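Local coordinates for protein vanadium-dependent haloperoxidase (Zobellia galactanivorans, PDB 4CIT) that probably catalyses the oxidation of iodide by hydrogen peroxide at a vanadate cofactor, as a bacterial iodoperoxidase of the vanadium haloperoxidase family, at residues E40-I45 / A299-N304; V71-I76 / K309-Y314; Y108-V113 / M139-K144; Y314-V319 / L379-G384. One frame throughout, in Å; residues are numbered along the deposited sequence. Where two conformers were deposited one is given.

Contact 1: E40-I45 / A299-N304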
# COMPACT_ATOMS: atom_id res chain seq x y z
N GLU A 40 19.16 0.52 -5.27
CA GLU A 40 19.25 1.71 -4.53
C GLU A 40 17.86 2.33 -4.30
O GLU A 40 17.59 2.95 -3.27
CB GLU A 40 20.23 2.69 -5.20
CG GLU A 40 21.63 2.17 -4.85
CD GLU A 40 22.71 2.56 -5.79
OE1 GLU A 40 22.38 3.04 -6.90
OE2 GLU A 40 23.90 2.36 -5.42
N LEU A 41 16.97 2.17 -5.28
CA LEU A 41 15.58 2.55 -5.06
C LEU A 41 15.00 1.67 -3.94
O LEU A 41 14.31 2.16 -3.00
CB LEU A 41 14.85 2.39 -6.36
CG LEU A 41 13.34 2.64 -6.38
CD1 LEU A 41 13.00 4.03 -5.95
CD2 LEU A 41 12.78 2.37 -7.79
N ASP A 42 15.27 0.36 -4.04
CA ASP A 42 14.80 -0.54 -3.00
C ASP A 42 15.30 -0.15 -1.60
O ASP A 42 14.57 -0.34 -0.61
CB ASP A 42 15.21 -2.02 -3.28
CG ASP A 42 14.51 -2.64 -4.49
OD1 ASP A 42 13.39 -2.13 -4.87
OD2 ASP A 42 15.04 -3.67 -5.01
N ALA A 43 16.55 0.28 -1.50
CA ALA A 43 17.13 0.76 -0.25
C ALA A 43 16.27 1.90 0.35
O ALA A 43 15.96 1.91 1.54
CB ALA A 43 18.58 1.17 -0.47
N SER A 44 15.87 2.88 -0.45
CA SER A 44 15.03 3.95 0.01
C SER A 44 13.66 3.48 0.48
O SER A 44 13.21 3.84 1.59
CB SER A 44 14.87 5.00 -1.10
OG SER A 44 14.13 6.14 -0.71
N ILE A 45 13.05 2.57 -0.27
CA ILE A 45 11.73 2.07 0.08
C ILE A 45 11.84 1.18 1.36
O ILE A 45 11.00 1.25 2.21
CB ILE A 45 11.10 1.32 -1.13
CG1 ILE A 45 10.88 2.27 -2.31
CG2 ILE A 45 9.84 0.61 -0.75
CD1 ILE A 45 10.41 1.66 -3.58
N ALA A 299 9.19 -9.47 -7.38
CA ALA A 299 8.90 -9.72 -8.78
C ALA A 299 9.87 -8.96 -9.67
O ALA A 299 10.36 -9.47 -10.67
CB ALA A 299 7.48 -9.30 -9.13
N ALA A 300 10.12 -7.71 -9.36
CA ALA A 300 11.07 -6.96 -10.12
C ALA A 300 12.49 -7.53 -10.05
O ALA A 300 13.19 -7.52 -11.05
CB ALA A 300 11.09 -5.52 -9.71
N ARG A 301 12.94 -7.98 -8.87
CA ARG A 301 14.28 -8.55 -8.74
C ARG A 301 14.35 -9.90 -9.46
O ARG A 301 15.33 -10.18 -10.22
CB ARG A 301 14.69 -8.66 -7.28
CG ARG A 301 14.82 -7.32 -6.57
CD ARG A 301 16.02 -6.44 -7.02
NE ARG A 301 15.82 -5.93 -8.37
CZ ARG A 301 14.93 -4.96 -8.64
NH1 ARG A 301 14.20 -4.30 -7.63
NH2 ARG A 301 14.78 -4.64 -9.90
N LYS A 302 13.30 -10.72 -9.32
CA LYS A 302 13.23 -12.10 -9.92
C LYS A 302 13.28 -12.08 -11.47
O LYS A 302 13.81 -12.98 -12.07
CB LYS A 302 11.96 -12.86 -9.46
CG LYS A 302 11.87 -14.32 -9.88
CD LYS A 302 10.67 -15.06 -9.24
CE LYS A 302 10.52 -16.49 -9.79
NZ LYS A 302 9.46 -16.63 -10.87
N THR A 303 12.83 -10.98 -12.06
CA THR A 303 12.81 -10.74 -13.49
C THR A 303 14.02 -9.94 -13.99
O THR A 303 14.06 -9.60 -15.17
CB THR A 303 11.50 -10.08 -13.90
OG1 THR A 303 11.27 -8.85 -13.17
CG2 THR A 303 10.34 -11.01 -13.76
N ASN A 304 14.93 -9.61 -13.09
CA ASN A 304 16.09 -8.75 -13.40
C ASN A 304 15.67 -7.49 -14.05
O ASN A 304 16.30 -7.05 -15.02
CB ASN A 304 17.07 -9.51 -14.32
CG ASN A 304 17.60 -10.75 -13.65
OD1 ASN A 304 17.52 -11.87 -14.19
ND2 ASN A 304 18.09 -10.58 -12.43
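Asp-42 and Arg-301 form a single salt bridge between the N-terminal part of helix 38-55 and the C-terminal turn of helix 288-302, in a partly buried part of this largely helical fold. The backbones stay well apart, with the two CA atoms 9.9 Å from each other, and the side chains close the gap from opposite directions. Arg-301 NH1 donates to the syn side of Asp-42 OD2 at 2.8 Å. The bond is bent, its N-H...O angle 137°, with OD2 tilted from the guanidinium plane; the two flat groups are turned 44° against each other. Bends at chi2 (-70°) and chi3 curl the arginine chain, bringing its CD to 3.6 Å from Asp-42 OD2. Both charged groups have further partners on helix 307-335: Asp-42 OD1 is hydrogen-bonded to the hydroxyl of Tyr-314, and Arg-301 NH2 to Thr-310 OG1. Just past the arginine the helix closes in a Schellman motif, Asn-304 taking positive phi, and Thr-303 OG1 bonds back to Ala-299 O. With each carboxylate oxygen engaged by a different partner, the buried aspartate is probably kept ionised and its rotation about chi2 restricted.

Contact 2: V71-I76 / K309-Y314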
# COMPACT_ATOMS: atom_id res chain seq x y z
N VAL A 71 6.23 8.54 -7.76
CA VAL A 71 5.80 9.37 -8.88
C VAL A 71 6.91 10.32 -9.26
O VAL A 71 7.15 10.53 -10.48
CB VAL A 71 4.45 10.11 -8.57
CG1 VAL A 71 4.10 11.17 -9.58
CG2 VAL A 71 3.33 9.10 -8.47
N ALA A 72 7.54 10.97 -8.25
CA ALA A 72 8.66 11.86 -8.55
C ALA A 72 9.82 11.22 -9.34
O ALA A 72 10.27 11.74 -10.38
CB ALA A 72 9.19 12.54 -7.27
N ALA A 73 10.26 10.06 -8.88
CA ALA A 73 11.28 9.32 -9.60
C ALA A 73 10.86 8.88 -10.96
O ALA A 73 11.62 9.03 -11.96
CB ALA A 73 11.65 8.13 -8.79
N TYR A 74 9.64 8.37 -11.07
CA TYR A 74 9.11 7.95 -12.36
C TYR A 74 9.04 9.08 -13.32
O TYR A 74 9.44 8.96 -14.51
CB TYR A 74 7.68 7.32 -12.20
CG TYR A 74 7.12 6.94 -13.56
CD1 TYR A 74 7.53 5.79 -14.18
CD2 TYR A 74 6.27 7.84 -14.25
CE1 TYR A 74 7.18 5.52 -15.48
CE2 TYR A 74 5.86 7.55 -15.55
CZ TYR A 74 6.24 6.32 -16.10
OH TYR A 74 5.84 6.00 -17.38
N GLU A 75 8.62 10.26 -12.86
CA GLU A 75 8.62 11.39 -13.80
C GLU A 75 10.01 11.72 -14.41
O GLU A 75 10.14 12.14 -15.57
CB GLU A 75 7.99 12.65 -13.22
CG GLU A 75 6.49 12.52 -12.99
CD GLU A 75 5.74 12.30 -14.34
OE1 GLU A 75 5.71 13.20 -15.26
OE2 GLU A 75 5.34 11.18 -14.59
N ILE A 76 11.01 11.63 -13.62
CA ILE A 76 12.43 11.80 -14.10
C ILE A 76 12.79 10.81 -15.19
O ILE A 76 13.28 11.18 -16.30
CB ILE A 76 13.42 11.85 -12.96
CG1 ILE A 76 13.24 13.13 -12.16
CG2 ILE A 76 14.85 11.76 -13.54
CD1 ILE A 76 13.96 13.10 -10.80
N LYS A 309 12.12 -0.10 -15.57
CA LYS A 309 11.04 -1.08 -15.50
C LYS A 309 10.63 -1.29 -14.02
O LYS A 309 9.47 -1.35 -13.71
CB LYS A 309 11.46 -2.38 -16.11
CG LYS A 309 10.50 -3.55 -15.98
CD LYS A 309 9.21 -3.29 -16.63
CE LYS A 309 8.38 -4.61 -16.65
NZ LYS A 309 8.96 -5.71 -17.50
N THR A 310 11.61 -1.34 -13.18
CA THR A 310 11.34 -1.44 -11.70
C THR A 310 10.49 -0.27 -11.24
O THR A 310 9.49 -0.44 -10.52
CB THR A 310 12.63 -1.52 -10.90
OG1 THR A 310 13.32 -2.69 -11.27
CG2 THR A 310 12.37 -1.58 -9.36
N LEU A 311 10.90 0.96 -11.56
CA LEU A 311 10.12 2.15 -11.20
C LEU A 311 8.77 2.25 -11.74
O LEU A 311 7.84 2.60 -11.06
CB LEU A 311 10.95 3.37 -11.52
CG LEU A 311 10.65 4.66 -10.89
CD1 LEU A 311 10.34 4.57 -9.38
CD2 LEU A 311 11.85 5.57 -11.20
N PHE A 312 8.61 1.89 -13.02
CA PHE A 312 7.33 1.71 -13.62
C PHE A 312 6.44 0.80 -12.80
O PHE A 312 5.30 1.17 -12.49
CB PHE A 312 7.58 1.15 -14.99
CG PHE A 312 6.40 0.58 -15.69
CD1 PHE A 312 5.50 1.37 -16.31
CD2 PHE A 312 6.29 -0.79 -15.83
CE1 PHE A 312 4.41 0.80 -17.00
CE2 PHE A 312 5.28 -1.35 -16.57
CZ PHE A 312 4.31 -0.57 -17.11
N ALA A 313 6.91 -0.34 -12.44
CA ALA A 313 6.12 -1.25 -11.73
C ALA A 313 5.71 -0.72 -10.31
O ALA A 313 4.51 -0.81 -9.86
CB ALA A 313 6.80 -2.57 -11.61
N TYR A 314 6.72 -0.18 -9.59
CA TYR A 314 6.44 0.33 -8.27
C TYR A 314 5.47 1.52 -8.30
O TYR A 314 4.64 1.70 -7.41
CB TYR A 314 7.70 0.77 -7.52
CG TYR A 314 8.71 -0.26 -7.27
CD1 TYR A 314 8.50 -1.58 -7.51
CD2 TYR A 314 9.91 0.09 -6.69
CE1 TYR A 314 9.48 -2.53 -7.22
CE2 TYR A 314 10.89 -0.85 -6.36
CZ TYR A 314 10.66 -2.17 -6.68
OH TYR A 314 11.66 -3.13 -6.48
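Tyr-74 and Leu-311 mark the point where the backbones come nearest, their CA atoms 6.0 Å apart. The helical segments 71-76 and 309-314 approach to 9.4 Å between axes and run in largely opposed directions, at 139° from N to C. No hydrogen bond links them, and the contact is apolar packing between buried residues. Leu-311 is its centre. The side chain extends with CG turned away from the backbone N (chi1 -160°), which brings the forked end up to the other helix. There CD2 settles 3.5 Å from the CB of Ala-73 and also meets the main chain between Ala-73 and Tyr-74, while CD1 lies 3.8 Å from the same Ala-73 CB. The small alanine lets the branched end reach the backbone. Beside it, Leu-311 CG is 4.2 Å from Tyr-74 CB. The tyrosine ring meets the neighbouring residue obliquely, its CD1 4.1 Å from Phe-312 CA. Shortening Leu-311 to an alanine would probably open a gap against Ala-73 and the backbone of Tyr-74, leaving little but the Tyr-74 to Phe-312 contact to join the segments. The Tyr-74 hydroxyl is hydrogen-bonded to Asn-85 O, and both aromatic residues touch Tyr-84, one of the residues of the sodium site. Helix 108-123 packs on Ala-73 through Ala-112, while helix 38-55 meets Leu-311 through Leu-41, so this pair of helices is bordered by two others.

Contact 3: Y108-V113 / M139-K144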
# COMPACT_ATOMS: atom_id res chain seq x y z
N TYR A 108 20.36 10.60 -14.75
CA TYR A 108 18.94 10.74 -14.41
C TYR A 108 18.49 9.72 -13.37
O TYR A 108 17.57 10.01 -12.58
CB TYR A 108 18.05 10.68 -15.69
CG TYR A 108 18.50 11.70 -16.73
CD1 TYR A 108 18.50 13.03 -16.45
CD2 TYR A 108 19.00 11.29 -17.92
CE1 TYR A 108 18.91 13.94 -17.40
CE2 TYR A 108 19.44 12.18 -18.84
CZ TYR A 108 19.37 13.51 -18.57
OH TYR A 108 19.87 14.41 -19.50
N GLU A 109 19.04 8.53 -13.38
CA GLU A 109 18.71 7.56 -12.31
C GLU A 109 19.13 8.06 -10.94
O GLU A 109 18.45 7.88 -9.91
CB GLU A 109 19.36 6.21 -12.59
CG GLU A 109 18.78 5.65 -13.85
CD GLU A 109 19.46 4.36 -14.30
OE1 GLU A 109 20.42 3.88 -13.63
OE2 GLU A 109 19.06 3.83 -15.34
N LEU A 110 20.32 8.67 -10.89
CA LEU A 110 20.80 9.30 -9.66
C LEU A 110 19.77 10.39 -9.23
O LEU A 110 19.36 10.46 -8.10
CB LEU A 110 22.21 9.86 -9.91
CG LEU A 110 22.90 10.56 -8.75
CD1 LEU A 110 23.05 9.59 -7.61
CD2 LEU A 110 24.25 11.10 -9.17
N ALA A 111 19.38 11.26 -10.13
CA ALA A 111 18.40 12.30 -9.81
C ALA A 111 17.11 11.72 -9.30
O ALA A 111 16.57 12.21 -8.31
CB ALA A 111 18.12 13.20 -10.97
N ALA A 112 16.69 10.60 -9.90
CA ALA A 112 15.43 9.91 -9.50
C ALA A 112 15.55 9.41 -8.07
O ALA A 112 14.57 9.55 -7.31
CB ALA A 112 15.11 8.80 -10.46
N VAL A 113 16.67 8.77 -7.70
CA VAL A 113 16.89 8.30 -6.31
C VAL A 113 16.91 9.47 -5.32
O VAL A 113 16.33 9.41 -4.25
CB VAL A 113 18.10 7.36 -6.11
CG1 VAL A 113 18.16 6.96 -4.66
CG2 VAL A 113 17.90 6.17 -7.07
N MET A 139 27.90 10.39 0.08
CA MET A 139 29.34 10.44 0.33
C MET A 139 30.11 9.64 -0.70
O MET A 139 31.16 10.08 -1.23
CB MET A 139 29.66 9.95 1.81
CG MET A 139 31.10 9.97 2.10
SD MET A 139 31.40 9.19 3.79
CE MET A 139 30.62 10.44 4.67
N VAL A 140 29.59 8.47 -1.13
CA VAL A 140 30.29 7.66 -2.09
C VAL A 140 30.16 8.33 -3.46
O VAL A 140 31.12 8.39 -4.24
CB VAL A 140 29.66 6.26 -2.17
CG1 VAL A 140 30.24 5.50 -3.39
CG2 VAL A 140 30.02 5.52 -0.91
N TRP A 141 28.96 8.82 -3.77
CA TRP A 141 28.78 9.41 -5.10
C TRP A 141 29.65 10.65 -5.29
O TRP A 141 30.24 10.81 -6.39
CB TRP A 141 27.30 9.82 -5.27
CG TRP A 141 26.36 8.69 -5.38
CD1 TRP A 141 26.62 7.42 -5.74
CD2 TRP A 141 24.92 8.75 -5.07
NE1 TRP A 141 25.43 6.66 -5.66
CE2 TRP A 141 24.39 7.46 -5.27
CE3 TRP A 141 24.07 9.77 -4.63
CZ2 TRP A 141 23.02 7.17 -5.11
CZ3 TRP A 141 22.67 9.49 -4.48
CH2 TRP A 141 22.19 8.17 -4.70
N GLU A 142 29.64 11.51 -4.29
CA GLU A 142 30.36 12.79 -4.27
C GLU A 142 31.82 12.49 -4.37
O GLU A 142 32.57 13.21 -5.08
CB GLU A 142 30.11 13.66 -3.03
CG GLU A 142 30.65 15.08 -3.19
CD GLU A 142 30.60 15.90 -1.91
OE1 GLU A 142 29.78 15.61 -1.00
OE2 GLU A 142 31.37 16.88 -1.81
N GLY A 143 32.23 11.43 -3.71
CA GLY A 143 33.61 10.98 -3.79
C GLY A 143 34.11 10.49 -5.13
O GLY A 143 35.30 10.67 -5.43
N LYS A 144 33.26 9.87 -5.94
CA LYS A 144 33.61 9.31 -7.20
C LYS A 144 33.58 10.34 -8.32
O LYS A 144 34.38 10.29 -9.23
CB LYS A 144 32.56 8.28 -7.63
CG LYS A 144 32.48 7.04 -6.82
CD LYS A 144 31.57 6.04 -7.52
CE LYS A 144 32.24 5.45 -8.77
NZ LYS A 144 31.67 4.07 -8.90
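Leu-110 sets a single methyl, CD1, over one face of the Trp-141 indole, above its six-membered ring, modelled as a CH-pi contact; the leucine has two conformers and the modelled spacing is too short to be trusted. The helices themselves stand off, the CA atoms of Leu-110 and Trp-141 being 9.2 Å apart, and no hydrogen bond joins the two segments. Trp-141 bridges this distance: its CB leaves the helix toward segment 108-113, and with CG opposite the carbonyl carbon (chi1 -70°) the long indole reaches across while the leucine slides past it in the opposite direction. Val-113, about one turn further on, meets the ring differently. Its CG1 lies at the indole edge, near the ring plane, 4.2 Å from Trp-141 CH2. Replacing Trp-141 by an alanine would probably leave the Leu-110 methyl without its aromatic cover and open a gap between the two helices. Phe-149 of helix 146-167 and Ile-34 and Ile-36 of the N-terminal stretch also touch the indole. The segments belong to helices 108-123 and 128-144, which follow each other across a short turn and run in roughly opposite directions, an antiparallel helical hairpin whose open end is bridged by the tryptophan.

Contact 4: Y314-V319 / L379-G384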
# COMPACT_ATOMS: atom_id res chain seq x y z
N TYR A 314 6.72 -0.18 -9.59
CA TYR A 314 6.44 0.33 -8.27
C TYR A 314 5.47 1.52 -8.30
O TYR A 314 4.64 1.70 -7.41
CB TYR A 314 7.70 0.77 -7.52
CG TYR A 314 8.71 -0.26 -7.27
CD1 TYR A 314 8.50 -1.58 -7.51
CD2 TYR A 314 9.91 0.09 -6.69
CE1 TYR A 314 9.48 -2.53 -7.22
CE2 TYR A 314 10.89 -0.85 -6.36
CZ TYR A 314 10.66 -2.17 -6.68
OH TYR A 314 11.66 -3.13 -6.48
N THR A 315 5.57 2.35 -9.33
CA THR A 315 4.70 3.48 -9.45
C THR A 315 3.32 3.13 -9.77
O THR A 315 2.36 3.61 -9.10
CB THR A 315 5.30 4.47 -10.47
OG1 THR A 315 6.63 4.81 -10.02
CG2 THR A 315 4.48 5.74 -10.47
N LYS A 316 3.13 2.23 -10.73
CA LYS A 316 1.77 1.83 -11.07
C LYS A 316 1.11 1.12 -9.82
O LYS A 316 -0.06 1.40 -9.52
CB LYS A 316 1.76 0.97 -12.32
CG LYS A 316 0.41 0.88 -12.97
CD LYS A 316 0.36 -0.00 -14.23
CE LYS A 316 1.24 0.40 -15.35
NZ LYS A 316 0.85 -0.25 -16.67
N ALA A 317 1.86 0.31 -9.13
CA ALA A 317 1.36 -0.43 -7.93
C ALA A 317 1.02 0.49 -6.76
O ALA A 317 -0.09 0.40 -6.15
CB ALA A 317 2.27 -1.54 -7.49
N SER A 318 1.92 1.44 -6.49
CA SER A 318 1.73 2.31 -5.36
C SER A 318 0.59 3.30 -5.62
O SER A 318 -0.15 3.61 -4.68
CB SER A 318 3.02 2.95 -4.88
OG SER A 318 3.54 3.81 -5.87
N VAL A 319 0.49 3.86 -6.82
CA VAL A 319 -0.65 4.69 -7.14
C VAL A 319 -2.00 3.97 -7.03
O VAL A 319 -2.94 4.43 -6.39
CB VAL A 319 -0.47 5.33 -8.51
CG1 VAL A 319 -1.73 5.99 -8.96
CG2 VAL A 319 0.70 6.33 -8.44
N LEU A 379 0.09 -5.97 -10.62
CA LEU A 379 1.28 -6.78 -10.79
C LEU A 379 1.06 -7.86 -11.85
O LEU A 379 1.99 -8.24 -12.57
CB LEU A 379 1.72 -7.41 -9.44
CG LEU A 379 2.19 -6.32 -8.45
CD1 LEU A 379 2.52 -6.99 -7.11
CD2 LEU A 379 3.37 -5.48 -8.87
N THR A 380 -0.17 -8.36 -11.90
CA THR A 380 -0.50 -9.31 -12.98
C THR A 380 -0.36 -8.65 -14.36
O THR A 380 0.15 -9.23 -15.30
CB THR A 380 -1.86 -9.89 -12.78
OG1 THR A 380 -1.88 -10.51 -11.47
CG2 THR A 380 -2.21 -10.91 -13.92
N GLU A 381 -0.77 -7.41 -14.48
CA GLU A 381 -0.68 -6.69 -15.72
C GLU A 381 0.79 -6.40 -16.06
O GLU A 381 1.17 -6.56 -17.21
CB GLU A 381 -1.41 -5.37 -15.70
CG GLU A 381 -1.46 -4.62 -17.06
CD GLU A 381 -0.23 -3.76 -17.41
OE1 GLU A 381 0.29 -3.01 -16.55
OE2 GLU A 381 0.24 -3.86 -18.61
N VAL A 382 1.59 -6.06 -15.08
CA VAL A 382 3.03 -5.76 -15.35
C VAL A 382 3.89 -6.96 -15.59
O VAL A 382 4.69 -6.97 -16.60
CB VAL A 382 3.62 -4.86 -14.22
CG1 VAL A 382 5.15 -4.71 -14.29
CG2 VAL A 382 2.92 -3.58 -14.17
N PHE A 383 3.78 -8.00 -14.75
CA PHE A 383 4.68 -9.12 -14.70
C PHE A 383 4.08 -10.44 -15.19
O PHE A 383 4.80 -11.40 -15.44
CB PHE A 383 5.21 -9.34 -13.31
CG PHE A 383 6.07 -8.25 -12.80
CD1 PHE A 383 7.33 -8.04 -13.37
CD2 PHE A 383 5.65 -7.45 -11.75
CE1 PHE A 383 8.20 -7.06 -12.85
CE2 PHE A 383 6.49 -6.41 -11.30
CZ PHE A 383 7.77 -6.27 -11.83
N GLY A 384 2.76 -10.46 -15.34
CA GLY A 384 2.04 -11.59 -15.97
C GLY A 384 1.32 -12.43 -14.91
O GLY A 384 1.50 -12.24 -13.69
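Leu-379 makes the first touch, its CD2 lying 4.3 Å from Ala-317 CB at the place where the backbones are closest, with 7.0 Å between the CA atoms of these two residues. The two helical segments are almost antiparallel there, 169° between their directions and 10.3 Å between their axes. Two residues on, Glu-381 reaches over from the exposed side, and its OE1 accepts a hydrogen bond from Lys-316 NZ at 2.8 Å, as part of a salt bridge. The two side chains cross at about a right angle, and the ammonium comes from above the carboxylate plane, 39° out of it. Lys-316 gets there with CG anti to the backbone N and a bend at chi3 (-60°). Val-382 meets the aliphatic part of the lysine, its CG2 4.4 Å from Lys-316 CD, and its other methyl, CG1, lies over the centre of one face of the Phe-383 ring. The helix ends after Phe-383, at Gly-384. Leu-379 also meets Trp-292, while Thr-315 and Val-319 pack on Val-71. Helix 367-383 is thus met by helix 288-302, and helix 307-335 by helix 59-80; each of the pair also carries vanadate-pocket residues, Lys-332 on the first and Gly-367 and His-368 on the second.

In the fold
Helix 307-335 is shared by contacts 2 and 4, which have Tyr-314 in common and centres about 11 Å apart. Contact 1 lies about 12 Å from contact 2 and about 13 Å from contact 4, centre to centre, and meets both through Tyr-314. Contact 3 is more peripheral, about 17 Å between centres from contacts 1 and 2 and about 26 Å from contact 4, yet it touches contact 2 where Ile-76 and Ala-73 pack on helix 108-123. Along the chain contact 3 is nested inside the loops closed by contacts 1 and 2, whose segments alternate, and contact 4 follows contacts 1 to 3 in series. N-terminal helices are thus packed against the PAP2-family region.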